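Local coordinates for protein glycoside hydrolase family 31 (Trueperella pyogenes, PDB 5I0F) that probably hydrolyses cycloalternan, a cyclic glucose oligosaccharide, through a covalent glycosyl-enzyme intermediate, at residues G301-T306 with H595-P600; N305-V310 with G365-P370; R318-P323 with L621-T626; G567-A572 with E611-G616. One frame throughout, in Å; residues are numbered along the deposited sequence.

Contact 1: residues G301-T306 with H595-P600. With GLC (alpha-D-glucopyranose), chain C.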
loop_
_atom_site.group_PDB
_atom_site.type_symbol
_atom_site.label_atom_id
_atom_site.label_comp_id
_atom_site.label_asym_id
_atom_site.label_seq_id
_atom_site.Cartn_x
_atom_site.Cartn_y
_atom_site.Cartn_z
ATOM N N GLY A 301 0.865 -16.851 9.919
ATOM C CA GLY A 301 2.182 -17.369 9.567
ATOM C C GLY A 301 2.113 -18.016 8.208
ATOM O O GLY A 301 1.340 -18.963 8.008
ATOM N N ASN A 302 2.893 -17.526 7.252
ATOM C CA ASN A 302 2.785 -18.067 5.899
ATOM C C ASN A 302 3.082 -19.582 5.810
ATOM O O ASN A 302 2.548 -20.257 4.928
ATOM C CB ASN A 302 3.650 -17.289 4.904
ATOM C CG ASN A 302 3.420 -17.752 3.471
ATOM O OD1 ASN A 302 4.147 -18.631 2.956
ATOM N ND2 ASN A 302 2.391 -17.228 2.841
ATOM N N GLU A 303 3.901 -20.115 6.737
ATOM C CA GLU A 303 4.273 -21.532 6.701
ATOM C C GLU A 303 3.297 -22.448 7.423
ATOM O O GLU A 303 3.587 -23.622 7.591
ATOM C CB GLU A 303 5.729 -21.723 7.181
ATOM C CG GLU A 303 6.663 -21.013 6.217
ATOM C CD GLU A 303 8.130 -21.313 6.399
ATOM O OE1 GLU A 303 8.862 -21.046 5.431
ATOM O OE2 GLU A 303 8.568 -21.751 7.480
ATOM N N TRP A 304 2.143 -21.924 7.843
ATOM C CA TRP A 304 1.066 -22.787 8.337
ATOM C C TRP A 304 0.261 -23.212 7.114
ATOM O O TRP A 304 -0.750 -22.589 6.784
ATOM C CB TRP A 304 0.181 -22.051 9.318
ATOM C CG TRP A 304 0.916 -21.516 10.498
ATOM C CD1 TRP A 304 2.148 -21.896 10.963
ATOM C CD2 TRP A 304 0.431 -20.544 11.398
ATOM N NE1 TRP A 304 2.474 -21.176 12.079
ATOM C CE2 TRP A 304 1.441 -20.324 12.364
ATOM C CE3 TRP A 304 -0.758 -19.811 11.480
ATOM C CZ2 TRP A 304 1.284 -19.426 13.414
ATOM C CZ3 TRP A 304 -0.903 -18.899 12.544
ATOM C CH2 TRP A 304 0.115 -18.719 13.478
ATOM N N ASN A 305 0.737 -24.252 6.441
ATOM C CA ASN A 305 0.202 -24.630 5.133
ATOM C C ASN A 305 -0.505 -25.985 5.116
ATOM O O ASN A 305 -0.697 -26.577 4.052
ATOM C CB ASN A 305 1.257 -24.518 4.042
ATOM C CG ASN A 305 2.296 -25.621 4.089
ATOM O OD1 ASN A 305 2.601 -26.182 5.148
ATOM N ND2 ASN A 305 2.858 -25.932 2.929
ATOM N N THR A 306 -0.894 -26.454 6.293
ATOM C CA THR A 306 -1.683 -27.668 6.430
ATOM C C THR A 306 -2.629 -27.442 7.572
ATOM O O THR A 306 -2.385 -26.586 8.448
ATOM C CB THR A 306 -0.844 -28.951 6.744
ATOM O OG1 THR A 306 -0.262 -28.863 8.047
ATOM C CG2 THR A 306 0.242 -29.180 5.734
ATOM N N HIS A 595 9.522 -18.807 3.969
ATOM C CA HIS A 595 10.961 -19.118 4.106
ATOM C C HIS A 595 11.273 -20.545 3.560
ATOM O O HIS A 595 12.236 -21.201 3.996
ATOM C CB HIS A 595 11.288 -18.957 5.594
ATOM C CG HIS A 595 12.718 -19.190 5.958
ATOM N ND1 HIS A 595 13.080 -19.997 7.019
ATOM C CD2 HIS A 595 13.870 -18.708 5.433
ATOM C CE1 HIS A 595 14.395 -20.001 7.126
ATOM N NE2 HIS A 595 14.897 -19.239 6.169
ATOM N N HIS A 596 10.462 -21.014 2.594
ATOM C CA HIS A 596 10.623 -22.333 1.957
ATOM C C HIS A 596 10.663 -23.497 2.949
ATOM O O HIS A 596 11.289 -24.521 2.687
ATOM C CB HIS A 596 11.884 -22.339 1.048
ATOM C CG HIS A 596 11.811 -21.379 -0.094
ATOM N ND1 HIS A 596 11.293 -21.728 -1.327
ATOM C CD2 HIS A 596 12.182 -20.081 -0.198
ATOM C CE1 HIS A 596 11.339 -20.685 -2.136
ATOM N NE2 HIS A 596 11.870 -19.673 -1.474
ATOM N N HIS A 597 9.981 -23.338 4.088
ATOM C CA HIS A 597 10.021 -24.293 5.190
ATOM C C HIS A 597 11.450 -24.731 5.569
ATOM O O HIS A 597 11.675 -25.875 5.949
ATOM C CB HIS A 597 9.115 -25.492 4.869
ATOM C CG HIS A 597 7.673 -25.111 4.769
ATOM N ND1 HIS A 597 6.722 -25.543 5.669
ATOM C CD2 HIS A 597 7.034 -24.283 3.908
ATOM C CE1 HIS A 597 5.555 -25.010 5.353
ATOM N NE2 HIS A 597 5.720 -24.236 4.295
ATOM N N GLU A 598 12.390 -23.791 5.478
ATOM C CA GLU A 598 13.776 -24.021 5.874
ATOM C C GLU A 598 13.913 -23.936 7.377
ATOM O O GLU A 598 12.984 -23.540 8.092
ATOM C CB GLU A 598 14.710 -23.004 5.190
ATOM C CG GLU A 598 14.884 -23.297 3.712
ATOM C CD GLU A 598 15.426 -22.150 2.895
ATOM O OE1 GLU A 598 15.941 -21.159 3.468
ATOM O OE2 GLU A 598 15.358 -22.269 1.644
ATOM N N LEU A 599 15.076 -24.334 7.866
ATOM C CA LEU A 599 15.373 -24.246 9.284
ATOM C C LEU A 599 16.163 -22.965 9.553
ATOM O O LEU A 599 16.917 -22.536 8.669
ATOM C CB LEU A 599 16.195 -25.459 9.709
ATOM C CG LEU A 599 15.524 -26.813 9.472
ATOM C CD1 LEU A 599 16.487 -27.926 9.877
ATOM C CD2 LEU A 599 14.215 -26.911 10.249
ATOM N N PRO A 600 16.029 -22.337 10.725
ATOM C CA PRO A 600 15.067 -22.662 11.775
ATOM C C PRO A 600 13.700 -22.060 11.462
ATOM O O PRO A 600 13.572 -21.264 10.525
ATOM C CB PRO A 600 15.661 -21.960 12.991
ATOM C CG PRO A 600 16.285 -20.711 12.408
ATOM C CD PRO A 600 16.834 -21.146 11.074
HETATM C C1 GLC C . 3.339 -15.664 -0.258
HETATM C C2 GLC C . 4.134 -15.974 -1.537
HETATM C C3 GLC C . 3.211 -16.285 -2.708
HETATM C C4 GLC C . 2.187 -17.342 -2.306
HETATM C C5 GLC C . 1.419 -16.873 -1.072
HETATM C C6 GLC C . 0.370 -17.880 -0.609
HETATM O O2 GLC C . 4.976 -14.868 -1.887
HETATM O O3 GLC C . 3.981 -16.727 -3.835
HETATM O O4 GLC C . 1.282 -17.569 -3.398
HETATM O O5 GLC C . 2.350 -16.666 -0.005
HETATM O O6 GLC C . 0.995 -19.086 -0.188
HETATM O O HOH W 1 3.785 -22.313 3.332
HETATM O O HOH W 2 11.068 -21.336 8.544
#
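E303 reaches across to the loop 595-600 with its carboxylate, and one oxygen, OE1, takes two backbone N-H groups there. E303 OE1 is 2.8 Å from H595 N and 2.9 Å from H597 N. Neither donor lies in the carboxylate plane: they meet OE1 from opposite faces of it, H597 N the further out. With CG anti to the carbonyl carbon (chi1 -64°) and the chain extended beyond it, the carboxylate is carried past the H597 ring and into the bend of the loop. The other oxygen, OE2 of E303, is hydrogen-bonded to a water that also contacts H595 ND1 and E598 O.

The two loops follow the first and the last strand of the closed eight-stranded TIM barrel, 297-300 and 587-590, so the contact joins neighbouring beta-to-alpha loops at the rim that holds the sugar. On this rim N302 donates from ND2 to O5 of the bound glucose at 2.9 Å, and the same amide nitrogen bonds E330.

H597 lies alongside E303 with ring and carboxylate planes 17° apart, stacked. CB of E303 stands over one face of the H597 ring, 4.0 Å from its centroid, a CH-pi contact. From another direction comes N305, whose OD1 approaches H597 CE1 to 3.2 Å with amide and ring planes 40° apart. In the plane of the H597 ring, a water at NE2 connects it to N302 O.

Contact 2: residues N305-V310 with G365-P370; sequences NTQSLV and GAWPDP
T306 and Q307 bring the start of helix 307-320 against the loop of A366 and W367, which runs from barrel strand 326-329 toward helix 370-379. T306 is the N-cap of the first of these helices, its OG1 accepting from L309 N, and D369 is the N-cap of the second, bonded through OD1 to G372 N. The contact thus pairs the starts of two successive outer helices of the TIM barrel.

Among the hydrogen bonds, Q307 N to A366 O is short, 2.9 Å, and almost straight at 176°. A water bonded to S308 N donates to the same carbonyl. The Q307 side chain runs extended with CG anti to the backbone N (chi1 -167°), which carries its amide to the backbone of D369. There Q307 OE1 receives D369 N at 3.0 Å on a lone pair, in the carbonyl plane, while NE2 gives only a weak bond to D369 O.

Packing centres on the indole of W367. The peptide between T306 and Q307 lies over one face, with T306 C 3.5 Å from W367 CH2 and Q307 N 3.4 Å from W367 CE3. F341 meets this ring edge-to-face. V310 comes instead to the ring edge, where V310 CG2 is 3.8 Å from W367 CH2. In the indole plane, W367 NE1 donates to a water 3.0 Å from it, and that water also lies within hydrogen-bonding distance of N305 O.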
loop_
_atom_site.group_PDB
_atom_site.type_symbol
_atom_site.label_atom_id
_atom_site.label_comp_id
_atom_site.label_asym_id
_atom_site.label_seq_id
_atom_site.Cartn_x
_atom_site.Cartn_y
_atom_site.Cartn_z
ATOM N N ASN A 305 0.737 -24.252 6.441
ATOM C CA ASN A 305 0.202 -24.630 5.133
ATOM C C ASN A 305 -0.505 -25.985 5.116
ATOM O O ASN A 305 -0.697 -26.577 4.052
ATOM C CB ASN A 305 1.257 -24.518 4.042
ATOM C CG ASN A 305 2.296 -25.621 4.089
ATOM O OD1 ASN A 305 2.601 -26.182 5.148
ATOM N ND2 ASN A 305 2.858 -25.932 2.929
ATOM N N THR A 306 -0.894 -26.454 6.293
ATOM C CA THR A 306 -1.683 -27.668 6.430
ATOM C C THR A 306 -2.629 -27.442 7.572
ATOM O O THR A 306 -2.385 -26.586 8.448
ATOM C CB THR A 306 -0.844 -28.951 6.744
ATOM O OG1 THR A 306 -0.262 -28.863 8.047
ATOM C CG2 THR A 306 0.242 -29.180 5.734
ATOM N N GLN A 307 -3.691 -28.234 7.581
ATOM C CA GLN A 307 -4.681 -28.178 8.656
ATOM C C GLN A 307 -4.029 -28.524 9.988
ATOM O O GLN A 307 -4.318 -27.900 11.033
ATOM C CB GLN A 307 -5.842 -29.130 8.321
ATOM C CG GLN A 307 -7.086 -28.955 9.182
ATOM C CD GLN A 307 -8.289 -29.713 8.628
ATOM O OE1 GLN A 307 -8.438 -29.880 7.394
ATOM N NE2 GLN A 307 -9.173 -30.151 9.529
ATOM N N SER A 308 -3.133 -29.510 9.951
ATOM C CA SER A 308 -2.356 -29.879 11.122
ATOM C C SER A 308 -1.526 -28.723 11.674
ATOM O O SER A 308 -1.507 -28.494 12.890
ATOM C CB SER A 308 -1.429 -31.058 10.792
ATOM O OG SER A 308 -0.771 -31.492 11.952
ATOM N N LEU A 309 -0.833 -27.997 10.799
ATOM C CA LEU A 309 -0.006 -26.870 11.269
ATOM C C LEU A 309 -0.835 -25.729 11.870
ATOM O O LEU A 309 -0.429 -25.132 12.862
ATOM C CB LEU A 309 0.908 -26.360 10.167
ATOM C CG LEU A 309 2.040 -27.321 9.818
ATOM C CD1 LEU A 309 2.607 -27.002 8.436
ATOM C CD2 LEU A 309 3.131 -27.299 10.887
ATOM N N VAL A 310 -1.999 -25.440 11.286
ATOM C CA VAL A 310 -2.872 -24.385 11.806
ATOM C C VAL A 310 -3.376 -24.780 13.196
ATOM O O VAL A 310 -3.257 -24.005 14.170
ATOM C CB VAL A 310 -4.059 -24.073 10.869
ATOM C CG1 VAL A 310 -5.047 -23.139 11.549
ATOM C CG2 VAL A 310 -3.572 -23.469 9.555
ATOM N N GLY A 365 -4.321 -35.812 2.808
ATOM C CA GLY A 365 -3.955 -34.546 2.183
ATOM C C GLY A 365 -3.693 -33.437 3.185
ATOM O O GLY A 365 -3.808 -33.626 4.393
ATOM N N ALA A 366 -3.326 -32.268 2.678
ATOM C CA ALA A 366 -2.945 -31.159 3.533
ATOM C C ALA A 366 -4.134 -30.620 4.330
ATOM O O ALA A 366 -3.941 -30.153 5.461
ATOM C CB ALA A 366 -2.319 -30.050 2.707
ATOM N N TRP A 367 -5.338 -30.694 3.746
ATOM C CA TRP A 367 -6.578 -30.215 4.379
ATOM C C TRP A 367 -7.671 -31.313 4.308
ATOM O O TRP A 367 -8.503 -31.295 3.413
ATOM C CB TRP A 367 -7.066 -28.904 3.711
ATOM C CG TRP A 367 -5.971 -27.866 3.638
ATOM C CD1 TRP A 367 -5.103 -27.691 2.621
ATOM C CD2 TRP A 367 -5.624 -26.913 4.638
ATOM N NE1 TRP A 367 -4.224 -26.690 2.919
ATOM C CE2 TRP A 367 -4.531 -26.181 4.150
ATOM C CE3 TRP A 367 -6.142 -26.588 5.902
ATOM C CZ2 TRP A 367 -3.912 -25.172 4.886
ATOM C CZ3 TRP A 367 -5.550 -25.559 6.617
ATOM C CH2 TRP A 367 -4.438 -24.873 6.117
ATOM N N PRO A 368 -7.665 -32.267 5.267
ATOM C CA PRO A 368 -8.627 -33.369 5.210
ATOM C C PRO A 368 -10.070 -32.973 5.481
ATOM O O PRO A 368 -10.962 -33.696 5.072
ATOM C CB PRO A 368 -8.103 -34.369 6.269
ATOM C CG PRO A 368 -7.260 -33.555 7.161
ATOM C CD PRO A 368 -6.653 -32.486 6.319
ATOM N N ASP A 369 -10.310 -31.845 6.140
ATOM C CA ASP A 369 -11.692 -31.397 6.397
ATOM C C ASP A 369 -11.680 -29.896 6.724
ATOM O O ASP A 369 -11.788 -29.499 7.883
ATOM C CB ASP A 369 -12.266 -32.256 7.546
ATOM C CG ASP A 369 -13.765 -32.073 7.763
ATOM O OD1 ASP A 369 -14.404 -31.188 7.162
ATOM O OD2 ASP A 369 -14.302 -32.819 8.607
ATOM N N PRO A 370 -11.517 -29.038 5.690
ATOM C CA PRO A 370 -11.446 -27.611 5.989
ATOM C C PRO A 370 -12.731 -27.091 6.638
ATOM O O PRO A 370 -12.662 -26.260 7.544
ATOM C CB PRO A 370 -11.167 -26.956 4.615
ATOM C CG PRO A 370 -11.486 -27.997 3.604
ATOM C CD PRO A 370 -11.281 -29.325 4.268
HETATM O O HOH W 3 -1.717 -25.699 1.653
HETATM O O HOH W 4 -3.110 -31.505 7.747
#

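Contact 3: residues R318-P323 with L621-T626; sequences RNEGIP and LARHYT
R623 holds the end of helix 307-320 through one nitrogen, NH2, which donates twice to the same residue, E320. One bond runs from R623 NH2 to the backbone E320 O, 2.8 Å, on a lone pair in the carbonyl plane. The other is a salt bridge from R623 NH2 to E320 OE1, also 2.8 Å, using the anti lone pair of the carboxylate. Both acceptors lie within a few degrees of the guanidinium plane, and the carboxylate is turned 26° from it, so the two flat groups are nearly coplanar. The bend of the arginine chain at chi3 (-83°) turns its head back to E320. The charges have further partners: R623 NH1 pairs with D620, and E320 OE2 with R316. Such a network probably keeps both groups ionised.

A water donating to G321 O and R623 O joins the two backbones beside this pair. I322 then packs against the arginine chain, I322 CG1 lying 3.6 Å from R623 CG, the side chains crossing at about a right angle. I322 CD1 reaches A622 CB at 4.0 Å, and I322 CG2 faces T626 OG1 at 3.6 Å. That hydroxyl donates to A622 O one helical turn back. Outermost, the P323 ring passes T626, with P323 CD 3.7 Å from T626 CG2.

G321, with positive phi, closes helix 307-320 in a Schellman motif. The contact therefore sets the C-terminal turn of the barrel's first outer helix, with the chain leaving it toward strand 326-329, against the flank of helix 617-646, as neighbouring helices in the outer layer of a TIM barrel do.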
loop_
_atom_site.group_PDB
_atom_site.type_symbol
_atom_site.label_atom_id
_atom_site.label_comp_id
_atom_site.label_asym_id
_atom_site.label_seq_id
_atom_site.Cartn_x
_atom_site.Cartn_y
_atom_site.Cartn_z
ATOM N N ARG A 318 -4.247 -21.854 23.078
ATOM C CA ARG A 318 -5.158 -22.247 24.144
ATOM C C ARG A 318 -4.381 -22.794 25.349
ATOM O O ARG A 318 -4.640 -22.405 26.493
ATOM C CB ARG A 318 -6.136 -23.295 23.600
ATOM C CG ARG A 318 -7.045 -23.938 24.644
ATOM C CD ARG A 318 -7.467 -25.334 24.195
ATOM N NE ARG A 318 -8.826 -25.355 23.682
ATOM C CZ ARG A 318 -9.335 -26.284 22.856
ATOM N NH1 ARG A 318 -8.605 -27.296 22.356
ATOM N NH2 ARG A 318 -10.608 -26.180 22.512
ATOM N N ASN A 319 -3.431 -23.688 25.095
ATOM C CA ASN A 319 -2.660 -24.282 26.204
ATOM C C ASN A 319 -1.779 -23.278 26.916
ATOM O O ASN A 319 -1.555 -23.408 28.113
ATOM C CB ASN A 319 -1.830 -25.456 25.720
ATOM C CG ASN A 319 -2.686 -26.637 25.349
ATOM O OD1 ASN A 319 -3.744 -26.866 25.945
ATOM N ND2 ASN A 319 -2.249 -27.391 24.369
ATOM N N GLU A 320 -1.292 -22.275 26.187
ATOM C CA GLU A 320 -0.495 -21.220 26.801
ATOM C C GLU A 320 -1.334 -20.102 27.462
ATOM O O GLU A 320 -0.774 -19.228 28.091
ATOM C CB GLU A 320 0.501 -20.633 25.786
ATOM C CG GLU A 320 1.560 -21.615 25.276
ATOM C CD GLU A 320 2.613 -22.015 26.307
ATOM O OE1 GLU A 320 2.643 -21.468 27.428
ATOM O OE2 GLU A 320 3.447 -22.880 25.972
ATOM N N GLY A 321 -2.654 -20.116 27.314
ATOM C CA GLY A 321 -3.488 -19.004 27.806
ATOM C C GLY A 321 -3.243 -17.660 27.133
ATOM O O GLY A 321 -3.291 -16.624 27.791
ATOM N N ILE A 322 -2.973 -17.686 25.821
ATOM C CA ILE A 322 -2.769 -16.488 25.008
ATOM C C ILE A 322 -3.875 -16.547 23.956
ATOM O O ILE A 322 -3.696 -17.169 22.922
ATOM C CB ILE A 322 -1.336 -16.449 24.388
ATOM C CG1 ILE A 322 -0.306 -16.389 25.521
ATOM C CG2 ILE A 322 -1.147 -15.242 23.476
ATOM C CD1 ILE A 322 1.102 -16.788 25.131
ATOM N N PRO A 323 -5.055 -15.986 24.273
ATOM C CA PRO A 323 -6.182 -16.163 23.366
ATOM C C PRO A 323 -5.996 -15.426 22.044
ATOM O O PRO A 323 -5.351 -14.354 21.989
ATOM C CB PRO A 323 -7.381 -15.595 24.147
ATOM C CG PRO A 323 -6.772 -14.706 25.189
ATOM C CD PRO A 323 -5.444 -15.306 25.530
ATOM N N LEU A 621 5.295 -12.659 28.955
ATOM C CA LEU A 621 5.011 -11.297 28.469
ATOM C C LEU A 621 3.829 -11.255 27.503
ATOM O O LEU A 621 3.002 -10.361 27.595
ATOM C CB LEU A 621 6.238 -10.677 27.797
ATOM C CG LEU A 621 6.477 -9.211 28.123
ATOM C CD1 LEU A 621 6.802 -9.038 29.628
ATOM C CD2 LEU A 621 7.602 -8.630 27.268
ATOM N N ALA A 622 3.761 -12.206 26.578
ATOM C CA ALA A 622 2.640 -12.281 25.659
ATOM C C ALA A 622 1.321 -12.577 26.386
ATOM O O ALA A 622 0.285 -12.000 26.041
ATOM C CB ALA A 622 2.896 -13.311 24.580
ATOM N N ARG A 623 1.371 -13.447 27.405
ATOM C CA ARG A 623 0.210 -13.686 28.273
ATOM C C ARG A 623 -0.266 -12.379 28.900
ATOM O O ARG A 623 -1.452 -12.046 28.820
ATOM C CB ARG A 623 0.525 -14.720 29.386
ATOM C CG ARG A 623 0.251 -16.176 29.036
ATOM C CD ARG A 623 0.362 -17.112 30.256
ATOM N NE ARG A 623 1.754 -17.507 30.517
ATOM C CZ ARG A 623 2.422 -18.486 29.896
ATOM N NH1 ARG A 623 3.689 -18.741 30.229
ATOM N NH2 ARG A 623 1.861 -19.231 28.956
ATOM N N HIS A 624 0.674 -11.650 29.513
ATOM C CA HIS A 624 0.409 -10.356 30.163
ATOM C C HIS A 624 -0.244 -9.346 29.212
ATOM O O HIS A 624 -1.315 -8.804 29.502
ATOM C CB HIS A 624 1.725 -9.809 30.759
ATOM C CG HIS A 624 1.691 -8.365 31.148
ATOM N ND1 HIS A 624 0.914 -7.884 32.178
ATOM C CD2 HIS A 624 2.384 -7.304 30.672
ATOM C CE1 HIS A 624 1.100 -6.581 32.300
ATOM N NE2 HIS A 624 1.995 -6.203 31.402
ATOM N N TYR A 625 0.394 -9.091 28.077
ATOM C CA TYR A 625 -0.162 -8.122 27.130
ATOM C C TYR A 625 -1.454 -8.599 26.450
ATOM O O TYR A 625 -2.311 -7.760 26.129
ATOM C CB TYR A 625 0.899 -7.666 26.121
ATOM C CG TYR A 625 1.892 -6.701 26.752
ATOM C CD1 TYR A 625 1.472 -5.436 27.226
ATOM C CD2 TYR A 625 3.227 -7.037 26.883
ATOM C CE1 TYR A 625 2.371 -4.533 27.793
ATOM C CE2 TYR A 625 4.133 -6.151 27.462
ATOM C CZ TYR A 625 3.702 -4.913 27.940
ATOM O OH TYR A 625 4.625 -4.039 28.499
ATOM N N THR A 626 -1.628 -9.907 26.260
ATOM C CA THR A 626 -2.893 -10.395 25.697
ATOM C C THR A 626 -4.025 -10.264 26.724
ATOM O O THR A 626 -5.145 -9.948 26.333
ATOM C CB THR A 626 -2.784 -11.772 25.004
ATOM O OG1 THR A 626 -1.755 -11.728 24.000
ATOM C CG2 THR A 626 -4.053 -12.119 24.274
HETATM O O HOH W 5 5.071 -21.598 29.047
HETATM O O HOH W 6 -3.440 -13.804 27.869
#

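Contact 4: residues G567-A572 with E611-G616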
loop_
_atom_site.group_PDB
_atom_site.type_symbol
_atom_site.label_atom_id
_atom_site.label_comp_id
_atom_site.label_asym_id
_atom_site.label_seq_id
_atom_site.Cartn_x
_atom_site.Cartn_y
_atom_site.Cartn_z
ATOM N N GLY A 567 12.877 -12.139 7.612
ATOM C CA GLY A 567 14.198 -12.461 8.160
ATOM C C GLY A 567 14.131 -13.298 9.417
ATOM O O GLY A 567 13.042 -13.733 9.838
ATOM N N PRO A 568 15.295 -13.554 10.029
ATOM C CA PRO A 568 15.324 -14.227 11.325
ATOM C C PRO A 568 14.331 -13.588 12.307
ATOM O O PRO A 568 13.998 -12.418 12.163
ATOM C CB PRO A 568 16.772 -14.012 11.785
ATOM C CG PRO A 568 17.541 -13.990 10.509
ATOM C CD PRO A 568 16.654 -13.274 9.529
ATOM N N VAL A 569 13.845 -14.358 13.272
ATOM C CA VAL A 569 12.928 -13.775 14.272
ATOM C C VAL A 569 13.536 -12.497 14.919
ATOM O O VAL A 569 14.754 -12.393 15.066
ATOM C CB VAL A 569 12.501 -14.777 15.360
ATOM C CG1 VAL A 569 11.813 -15.996 14.736
ATOM C CG2 VAL A 569 13.666 -15.219 16.220
ATOM N N PRO A 570 12.683 -11.532 15.308
ATOM C CA PRO A 570 13.180 -10.357 15.990
ATOM C C PRO A 570 13.887 -10.737 17.284
ATOM O O PRO A 570 13.516 -11.728 17.913
ATOM C CB PRO A 570 11.899 -9.562 16.292
ATOM C CG PRO A 570 10.822 -10.564 16.276
ATOM C CD PRO A 570 11.218 -11.494 15.184
ATOM N N GLU A 571 14.905 -9.968 17.649
ATOM C CA GLU A 571 15.571 -10.123 18.955
ATOM C C GLU A 571 14.521 -9.959 20.055
ATOM O O GLU A 571 13.508 -9.265 19.854
ATOM C CB GLU A 571 16.706 -9.091 19.122
ATOM C CG GLU A 571 16.259 -7.661 19.475
ATOM C CD GLU A 571 17.397 -6.733 19.900
ATOM O OE1 GLU A 571 17.489 -5.591 19.391
ATOM O OE2 GLU A 571 18.201 -7.146 20.771
ATOM N N ALA A 572 14.772 -10.566 21.214
ATOM C CA ALA A 572 13.741 -10.653 22.264
ATOM C C ALA A 572 13.230 -9.268 22.657
ATOM O O ALA A 572 12.041 -9.082 22.824
ATOM C CB ALA A 572 14.281 -11.384 23.501
ATOM N N GLU A 611 11.949 -19.461 21.922
ATOM C CA GLU A 611 12.876 -20.573 21.642
ATOM C C GLU A 611 14.129 -20.074 20.916
ATOM O O GLU A 611 15.249 -20.378 21.356
ATOM C CB GLU A 611 12.179 -21.681 20.833
ATOM C CG GLU A 611 13.068 -22.791 20.238
ATOM C CD GLU A 611 13.835 -23.595 21.276
ATOM O OE1 GLU A 611 13.313 -23.804 22.399
ATOM O OE2 GLU A 611 14.968 -24.047 20.959
ATOM N N GLN A 612 13.947 -19.326 19.824
ATOM C CA GLN A 612 15.084 -18.918 18.987
ATOM C C GLN A 612 15.957 -17.887 19.687
ATOM O O GLN A 612 17.161 -17.869 19.454
ATOM C CB GLN A 612 14.667 -18.330 17.639
ATOM C CG GLN A 612 13.748 -19.139 16.738
ATOM C CD GLN A 612 14.209 -20.538 16.461
ATOM O OE1 GLN A 612 15.396 -20.841 16.480
ATOM N NE2 GLN A 612 13.252 -21.414 16.168
ATOM N N THR A 613 15.375 -17.042 20.551
ATOM C CA THR A 613 16.147 -16.034 21.269
ATOM C C THR A 613 16.693 -16.494 22.609
ATOM O O THR A 613 17.428 -15.764 23.228
ATOM C CB THR A 613 15.335 -14.726 21.509
ATOM O OG1 THR A 613 14.187 -15.003 22.312
ATOM C CG2 THR A 613 14.913 -14.084 20.189
ATOM N N GLY A 614 16.322 -17.688 23.062
ATOM C CA GLY A 614 16.639 -18.135 24.410
ATOM C C GLY A 614 15.981 -17.297 25.501
ATOM O O GLY A 614 16.466 -17.295 26.618
ATOM N N CYS A 615 14.893 -16.580 25.187
ATOM C CA CYS A 615 14.269 -15.676 26.152
ATOM C C CYS A 615 12.904 -16.193 26.557
ATOM O O CYS A 615 11.866 -15.800 26.001
ATOM C CB CYS A 615 14.168 -14.251 25.605
ATOM S SG CYS A 615 13.468 -13.113 26.821
ATOM N N GLY A 616 12.918 -17.085 27.540
ATOM C CA GLY A 616 11.717 -17.802 27.946
ATOM C C GLY A 616 10.622 -16.891 28.473
ATOM O O GLY A 616 9.455 -17.163 28.246
#
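V569 packs on Q612 in a contact made without any hydrogen bond between the segments. The valine, V569, puts CG2 3.6 Å from Q612 CB, and its CG1 lies further off, 4.2 Å from Q612 CG. The two side chains cross at about a right angle. Beyond CG the glutamine bends at chi2 (-53°), so that the amide leaves the valine, and its NE2 donates to N608. In a further apolar pair A572 CB sits 3.6 Å from C615 CB, and the cysteine sulfur is hardly further away.

Segment 567-572 is the beta-to-alpha loop after TIM-barrel strand 558-561 and leads into helix 572-583, with E571 as N-cap residue. Helix 606-613 follows the last strand, 587-590, and finishes at G614 in a Schellman motif. L618, from the helix that comes next, touches both A572 and T613.

T613 mixes apolar and polar contacts. The methyl T613 CG2, anti to the carbonyl carbon, points at the backbone of segment 567-572, 3.6 Å from P570 O and 3.7 Å from A572 N. The carbonyl oxygen of P570 is buried here with no polar partner, facing a methyl group instead. On the other branch, T613 OG1 stands 3.8 Å from A572 CB and is hydrogen-bonded to V609 O within its own helix. A weak bond from C615 N also reaches this hydroxyl, tying the residues after the helix back to its last turn.

All four contacts lie in the TIM-barrel domain, among the loops and helices around its closed sheet. Contacts 1 and 2 start from one stretch, sharing N305 and T306, and touch through W304 packing on L309 and V310; their centres are 14 Å apart. Helix 307-320 then links contact 2, at its start, to contact 3, at its end, their centres 24 Å apart. Contact 4 is nested in the chain loop that contact 3 closes, and touches contact 1 where P600 meets Q612. Contacts 1 and 3 each join the beginning of the barrel to its end, across the seam where first and last strands meet, and contact 1 alone directly bonds the sugar.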